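Local coordinates for protein guanine deaminase (Escherichia coli, PDB 6OHB) that catalyses the zinc-dependent hydrolytic deamination of guanine to xanthine and ammonia, a step of purine degradation, at residues Y204-R209 against P230-H235; M221-K226 against H263-T268. All coordinates share one frame; numbering follows the deposited sequence.

Contact 1 of 2, residues Y204-R209 against P230-H235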
loop_
_atom_site.group_PDB
_atom_site.type_symbol
_atom_site.label_atom_id
_atom_site.label_comp_id
_atom_site.label_asym_id
_atom_site.label_seq_id
_atom_site.Cartn_x
_atom_site.Cartn_y
_atom_site.Cartn_z
ATOM N N TYR A 204 -2.239 1.996 31.633
ATOM C CA TYR A 204 -3.437 1.188 31.441
ATOM C C TYR A 204 -4.554 2.011 30.810
ATOM O O TYR A 204 -4.728 3.191 31.126
ATOM C CB TYR A 204 -3.924 0.574 32.760
ATOM C CG TYR A 204 -5.036 -0.437 32.552
ATOM C CD1 TYR A 204 -6.366 -0.028 32.444
ATOM C CD2 TYR A 204 -4.757 -1.791 32.446
ATOM C CE1 TYR A 204 -7.377 -0.942 32.239
ATOM C CE2 TYR A 204 -5.764 -2.709 32.245
ATOM C CZ TYR A 204 -7.071 -2.279 32.139
ATOM O OH TYR A 204 -8.079 -3.188 31.935
ATOM N N ALA A 205 -5.321 1.369 29.930
ATOM C CA ALA A 205 -6.479 1.976 29.290
ATOM C C ALA A 205 -7.715 1.138 29.583
ATOM O O ALA A 205 -7.718 -0.069 29.332
ATOM C CB ALA A 205 -6.276 2.100 27.779
ATOM N N ILE A 206 -8.753 1.772 30.130
ATOM C CA ILE A 206 -10.044 1.108 30.270
ATOM C C ILE A 206 -10.614 0.900 28.876
ATOM O O ILE A 206 -10.876 1.863 28.146
ATOM C CB ILE A 206 -11.002 1.924 31.145
ATOM C CG1 ILE A 206 -10.444 2.068 32.560
ATOM C CG2 ILE A 206 -12.369 1.259 31.176
ATOM C CD1 ILE A 206 -10.637 3.446 33.136
ATOM N N THR A 207 -10.805 -0.360 28.495
ATOM C CA THR A 207 -10.999 -0.732 27.097
ATOM C C THR A 207 -12.271 -1.553 26.937
ATOM O O THR A 207 -12.233 -2.792 26.906
ATOM C CB THR A 207 -9.781 -1.502 26.577
ATOM O OG1 THR A 207 -8.582 -0.807 26.941
ATOM C CG2 THR A 207 -9.826 -1.625 25.083
ATOM N N PRO A 208 -13.427 -0.893 26.848
ATOM C CA PRO A 208 -14.611 -1.572 26.304
ATOM C C PRO A 208 -14.483 -1.629 24.789
ATOM O O PRO A 208 -14.145 -0.628 24.152
ATOM C CB PRO A 208 -15.774 -0.678 26.748
ATOM C CG PRO A 208 -15.154 0.696 26.916
ATOM C CD PRO A 208 -13.710 0.489 27.286
ATOM N N ARG A 209 -14.748 -2.805 24.211
ATOM C CA ARG A 209 -14.572 -2.970 22.770
ATOM C C ARG A 209 -15.384 -1.930 22.008
ATOM O O ARG A 209 -14.826 -1.081 21.302
ATOM C CB ARG A 209 -14.957 -4.387 22.336
ATOM C CG ARG A 209 -14.593 -4.673 20.881
ATOM C CD ARG A 209 -14.939 -6.085 20.456
ATOM N NE ARG A 209 -14.140 -7.096 21.142
ATOM C CZ ARG A 209 -12.999 -7.594 20.679
ATOM N NH1 ARG A 209 -12.504 -7.175 19.518
ATOM N NH2 ARG A 209 -12.352 -8.516 21.378
ATOM N N PRO A 230 -8.551 8.302 37.688
ATOM C CA PRO A 230 -8.743 9.332 36.657
ATOM C C PRO A 230 -7.566 9.475 35.712
ATOM O O PRO A 230 -7.726 10.086 34.650
ATOM C CB PRO A 230 -8.958 10.619 37.470
ATOM C CG PRO A 230 -9.179 10.174 38.891
ATOM C CD PRO A 230 -8.470 8.874 39.042
ATOM N N ASP A 231 -6.393 8.943 36.053
ATOM C CA ASP A 231 -5.226 9.063 35.192
ATOM C C ASP A 231 -4.999 7.822 34.333
ATOM O O ASP A 231 -3.934 7.689 33.725
ATOM C CB ASP A 231 -3.975 9.399 36.017
ATOM C CG ASP A 231 -3.513 8.256 36.901
ATOM O OD1 ASP A 231 -4.315 7.352 37.211
ATOM O OD2 ASP A 231 -2.332 8.272 37.301
ATOM N N THR A 232 -5.970 6.915 34.265
ATOM C CA THR A 232 -5.878 5.860 33.272
ATOM C C THR A 232 -6.420 6.366 31.938
ATOM O O THR A 232 -7.026 7.438 31.841
ATOM C CB THR A 232 -6.645 4.606 33.703
ATOM O OG1 THR A 232 -7.991 4.956 34.049
ATOM C CG2 THR A 232 -5.963 3.927 34.878
ATOM N N TRP A 233 -6.188 5.585 30.898
ATOM C CA TRP A 233 -6.710 5.944 29.593
ATOM C C TRP A 233 -8.069 5.287 29.377
ATOM O O TRP A 233 -8.447 4.336 30.067
ATOM C CB TRP A 233 -5.718 5.541 28.496
ATOM C CG TRP A 233 -4.683 6.603 28.239
ATOM C CD1 TRP A 233 -4.532 7.338 27.102
ATOM C CD2 TRP A 233 -3.676 7.066 29.152
ATOM N NE1 TRP A 233 -3.494 8.224 27.245
ATOM C CE2 TRP A 233 -2.953 8.079 28.495
ATOM C CE3 TRP A 233 -3.318 6.723 30.461
ATOM C CZ2 TRP A 233 -1.889 8.755 29.102
ATOM C CZ3 TRP A 233 -2.257 7.394 31.064
ATOM C CH2 TRP A 233 -1.558 8.395 30.383
ATOM N N VAL A 234 -8.816 5.833 28.423
ATOM C CA VAL A 234 -10.034 5.215 27.917
ATOM C C VAL A 234 -9.825 4.980 26.429
ATOM O O VAL A 234 -9.300 5.850 25.729
ATOM C CB VAL A 234 -11.276 6.097 28.166
ATOM C CG1 VAL A 234 -12.503 5.491 27.507
ATOM C CG2 VAL A 234 -11.495 6.302 29.664
ATOM N N HIS A 235 -10.229 3.810 25.943
ATOM C CA HIS A 235 -9.926 3.427 24.569
ATOM C C HIS A 235 -11.071 2.587 24.025
ATOM O O HIS A 235 -11.338 1.505 24.555
ATOM C CB HIS A 235 -8.610 2.645 24.524
ATOM C CG HIS A 235 -8.140 2.327 23.143
ATOM N ND1 HIS A 235 -7.261 1.298 22.875
ATOM C CD2 HIS A 235 -8.417 2.907 21.951
ATOM C CE1 HIS A 235 -7.016 1.262 21.578
ATOM N NE2 HIS A 235 -7.706 2.226 20.995
HETATM O O HOH W 1 -6.673 -0.374 24.991
#
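Parallel strand pairing, Ala205 with Trp233 and Ile206 with Val234, joins neighbouring strands in the barrel wall. The short axes approach to 4.1 Å at 30°, and three backbone bonds step along the pair: Trp233 N to Tyr204 O (nearly straight, 177°), Ile206 N to Trp233 O at 2.6 Å, and His235 N to Ile206 O. Ala205 CB meets Trp233 CB at 3.6 Å on one sheet face, while the indole NE1 bonds to Leu371 O. The strands and intervening helix 216-228 form a beta-alpha-beta crossover, the repeating step of a TIM barrel. On the helix-covered face, Ile206 CG1 lies beside its backbone N (chi1 -62°), carrying CD1 to within 3.2 Å of Thr232 OG1, a hydroxyl bonded to Tyr229 O. Cutting Ile206 back to an alanine removes the CD1 arm and would probably open a gap beside Thr232 OG1 and under Ala222 and Lys226. One water bridges Thr207 OG1 and His235 ND1, 2.8 Å from each, in the imidazole plane. Thr207 OG1 also bonds to Ala205 O from above the carbonyl plane. His235 NE2 bonds to the zinc ligand His82, so the ring is gripped at both nitrogens, in the metal's second shell.

Contact 2 of 2, residues M221-K226 against H263-T268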
loop_
_atom_site.group_PDB
_atom_site.type_symbol
_atom_site.label_atom_id
_atom_site.label_comp_id
_atom_site.label_asym_id
_atom_site.label_seq_id
_atom_site.Cartn_x
_atom_site.Cartn_y
_atom_site.Cartn_z
ATOM N N MET A 221 -19.741 -0.069 35.022
ATOM C CA MET A 221 -18.489 -0.507 35.642
ATOM C C MET A 221 -17.283 0.215 35.040
ATOM O O MET A 221 -16.345 0.581 35.759
ATOM C CB MET A 221 -18.328 -2.023 35.509
ATOM C CG MET A 221 -19.307 -2.834 36.346
ATOM S SD MET A 221 -19.289 -2.387 38.094
ATOM C CE MET A 221 -19.142 -3.992 38.875
ATOM N N ALA A 222 -17.289 0.432 33.723
ATOM C CA ALA A 222 -16.202 1.181 33.096
ATOM C C ALA A 222 -16.169 2.623 33.589
ATOM O O ALA A 222 -15.092 3.175 33.858
ATOM C CB ALA A 222 -16.339 1.143 31.575
ATOM N N GLN A 223 -17.345 3.253 33.697
ATOM C CA GLN A 223 -17.433 4.590 34.276
ATOM C C GLN A 223 -16.854 4.615 35.685
ATOM O O GLN A 223 -16.110 5.536 36.052
ATOM C CB GLN A 223 -18.891 5.046 34.289
ATOM C CG GLN A 223 -19.154 6.331 35.056
ATOM C CD GLN A 223 -20.576 6.829 34.878
ATOM O OE1 GLN A 223 -21.511 6.038 34.745
ATOM N NE2 GLN A 223 -20.747 8.147 34.866
ATOM N N ARG A 224 -17.185 3.600 36.485
ATOM C CA ARG A 224 -16.669 3.509 37.846
ATOM C C ARG A 224 -15.149 3.413 37.853
ATOM O O ARG A 224 -14.475 4.096 38.636
ATOM C CB ARG A 224 -17.298 2.305 38.544
ATOM C CG ARG A 224 -16.759 1.999 39.922
ATOM C CD ARG A 224 -17.696 1.030 40.624
ATOM N NE ARG A 224 -17.093 0.431 41.809
ATOM C CZ ARG A 224 -17.453 -0.749 42.304
ATOM N NH1 ARG A 224 -18.416 -1.452 41.715
ATOM N NH2 ARG A 224 -16.854 -1.225 43.389
ATOM N N LEU A 225 -14.592 2.559 36.989
ATOM C CA LEU A 225 -13.140 2.425 36.904
ATOM C C LEU A 225 -12.487 3.749 36.537
ATOM O O LEU A 225 -11.449 4.114 37.101
ATOM C CB LEU A 225 -12.765 1.345 35.891
ATOM C CG LEU A 225 -12.954 -0.095 36.370
ATOM C CD1 LEU A 225 -13.053 -1.040 35.189
ATOM C CD2 LEU A 225 -11.829 -0.506 37.308
ATOM N N LYS A 226 -13.087 4.488 35.600
ATOM C CA LYS A 226 -12.512 5.774 35.217
ATOM C C LYS A 226 -12.590 6.783 36.358
ATOM O O LYS A 226 -11.685 7.611 36.517
ATOM C CB LYS A 226 -13.214 6.325 33.975
ATOM C CG LYS A 226 -12.536 7.547 33.361
ATOM C CD LYS A 226 -11.046 7.301 33.158
ATOM C CE LYS A 226 -10.312 8.560 32.728
ATOM N NZ LYS A 226 -11.144 9.778 32.876
ATOM N N HIS A 263 -20.386 9.379 26.399
ATOM C CA HIS A 263 -20.346 10.644 27.128
ATOM C C HIS A 263 -21.166 10.583 28.411
ATOM O O HIS A 263 -20.723 11.074 29.456
ATOM C CB HIS A 263 -20.834 11.778 26.225
ATOM C CG HIS A 263 -20.795 13.130 26.867
ATOM N ND1 HIS A 263 -19.616 13.761 27.205
ATOM C CD2 HIS A 263 -21.788 13.979 27.222
ATOM C CE1 HIS A 263 -19.886 14.936 27.745
ATOM N NE2 HIS A 263 -21.197 15.092 27.766
ATOM N N GLN A 264 -22.371 10.001 28.352
ATOM C CA GLN A 264 -23.221 9.934 29.539
ATOM C C GLN A 264 -22.622 9.030 30.606
ATOM O O GLN A 264 -22.872 9.233 31.799
ATOM C CB GLN A 264 -24.628 9.453 29.172
ATOM C CG GLN A 264 -25.439 10.427 28.319
ATOM C CD GLN A 264 -25.442 11.848 28.860
ATOM O OE1 GLN A 264 -25.602 12.073 30.061
ATOM N NE2 GLN A 264 -25.268 12.818 27.967
ATOM N N TYR A 265 -21.842 8.025 30.206
ATOM C CA TYR A 265 -21.113 7.193 31.148
ATOM C C TYR A 265 -19.743 7.774 31.500
ATOM O O TYR A 265 -18.868 7.035 31.966
ATOM C CB TYR A 265 -20.965 5.773 30.596
ATOM C CG TYR A 265 -22.236 4.954 30.667
ATOM C CD1 TYR A 265 -22.725 4.495 31.885
ATOM C CD2 TYR A 265 -22.949 4.645 29.516
ATOM C CE1 TYR A 265 -23.888 3.750 31.954
ATOM C CE2 TYR A 265 -24.116 3.901 29.575
ATOM C CZ TYR A 265 -24.580 3.456 30.795
ATOM O OH TYR A 265 -25.740 2.714 30.851
ATOM N N GLY A 266 -19.542 9.071 31.279
ATOM C CA GLY A 266 -18.314 9.750 31.678
ATOM C C GLY A 266 -17.037 9.154 31.125
ATOM O O GLY A 266 -16.017 9.123 31.826
ATOM N N LEU A 267 -17.062 8.683 29.877
ATOM C CA LEU A 267 -15.887 8.094 29.246
ATOM C C LEU A 267 -15.317 8.974 28.143
ATOM O O LEU A 267 -14.465 8.516 27.372
ATOM C CB LEU A 267 -16.216 6.708 28.688
ATOM C CG LEU A 267 -16.591 5.623 29.696
ATOM C CD1 LEU A 267 -17.131 4.399 28.967
ATOM C CD2 LEU A 267 -15.395 5.255 30.546
ATOM N N THR A 268 -15.758 10.221 28.050
ATOM C CA THR A 268 -15.119 11.209 27.198
ATOM C C THR A 268 -14.234 12.100 28.061
ATOM O O THR A 268 -14.400 12.182 29.279
ATOM C CB THR A 268 -16.158 12.051 26.458
ATOM O OG1 THR A 268 -16.916 12.815 27.405
ATOM C CG2 THR A 268 -17.098 11.155 25.661
#
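The side chain of Gln223 lies across the Tyr265 backbone carbonyl, where helix 216-228 meets the turn that follows helix 258-264. Its methylenes come closest, CB and CG lying 3.1 and 3.2 Å from Tyr265 O; NE2, though near, makes no hydrogen bond to this oxygen. CG stands anti to the backbone N of Gln223 (chi1 171°), and the extended chain beyond it lays the amide along the Tyr265 peptide, NE2 3.5 Å from Tyr265 C. Gln223 OE1 turns to the ring edge, 3.5 Å from Tyr265 CD1, with the amide and ring planes 81° apart. This is van der Waals contact at close to a right angle, not a stack.

A second patch is built around Leu267. Its CD1 meets Ala222 CB at 4.2 Å, and its CD2 packs 3.9 Å from Ala222 O and near Lys226 CB; Lys226 CG packs near Gly266 O. Pro216 and Met219 of helix 216-228 touch the Tyr265 side chain, and Met219 also touches Leu267.

The contact thus packs two elements of the helical layer around the TIM barrel. The turn that ends helix 258-264 places both Tyr265 O and Leu267: Gly266, at positive phi (56°), is the C-prime residue of a Schellman motif, with Gly266 N bonded to His263 O at 3.0 Å and Leu267 N to Tyr262 O. Further back, His263 ND1 and Thr268 OG1 share a hydrogen bond of 2.9 Å that spans the turn.

In the fold
Helix 216-228 connects the two contacts, whose centres lie 9 Å apart. It is the crossover helix between the strands of contact 1, and through Ala222, Gln223 and Lys226 it also meets the turn after helix 258-264; Ala222 and Lys226 serve both contacts. Every touching residue of contact 1 is buried, and regular backbone hydrogen bonding holds its strands near the zinc site; contact 2, farther from the chain centre and only partly buried, relies on van der Waals packing around a helix terminus. Lys226 and Leu267 bring the layers together: Ile206 CD1 packs 3.6 Å from Lys226 N, and Val234 CG1 lies 3.6 Å from Leu267 O. The segments alternate along the chain.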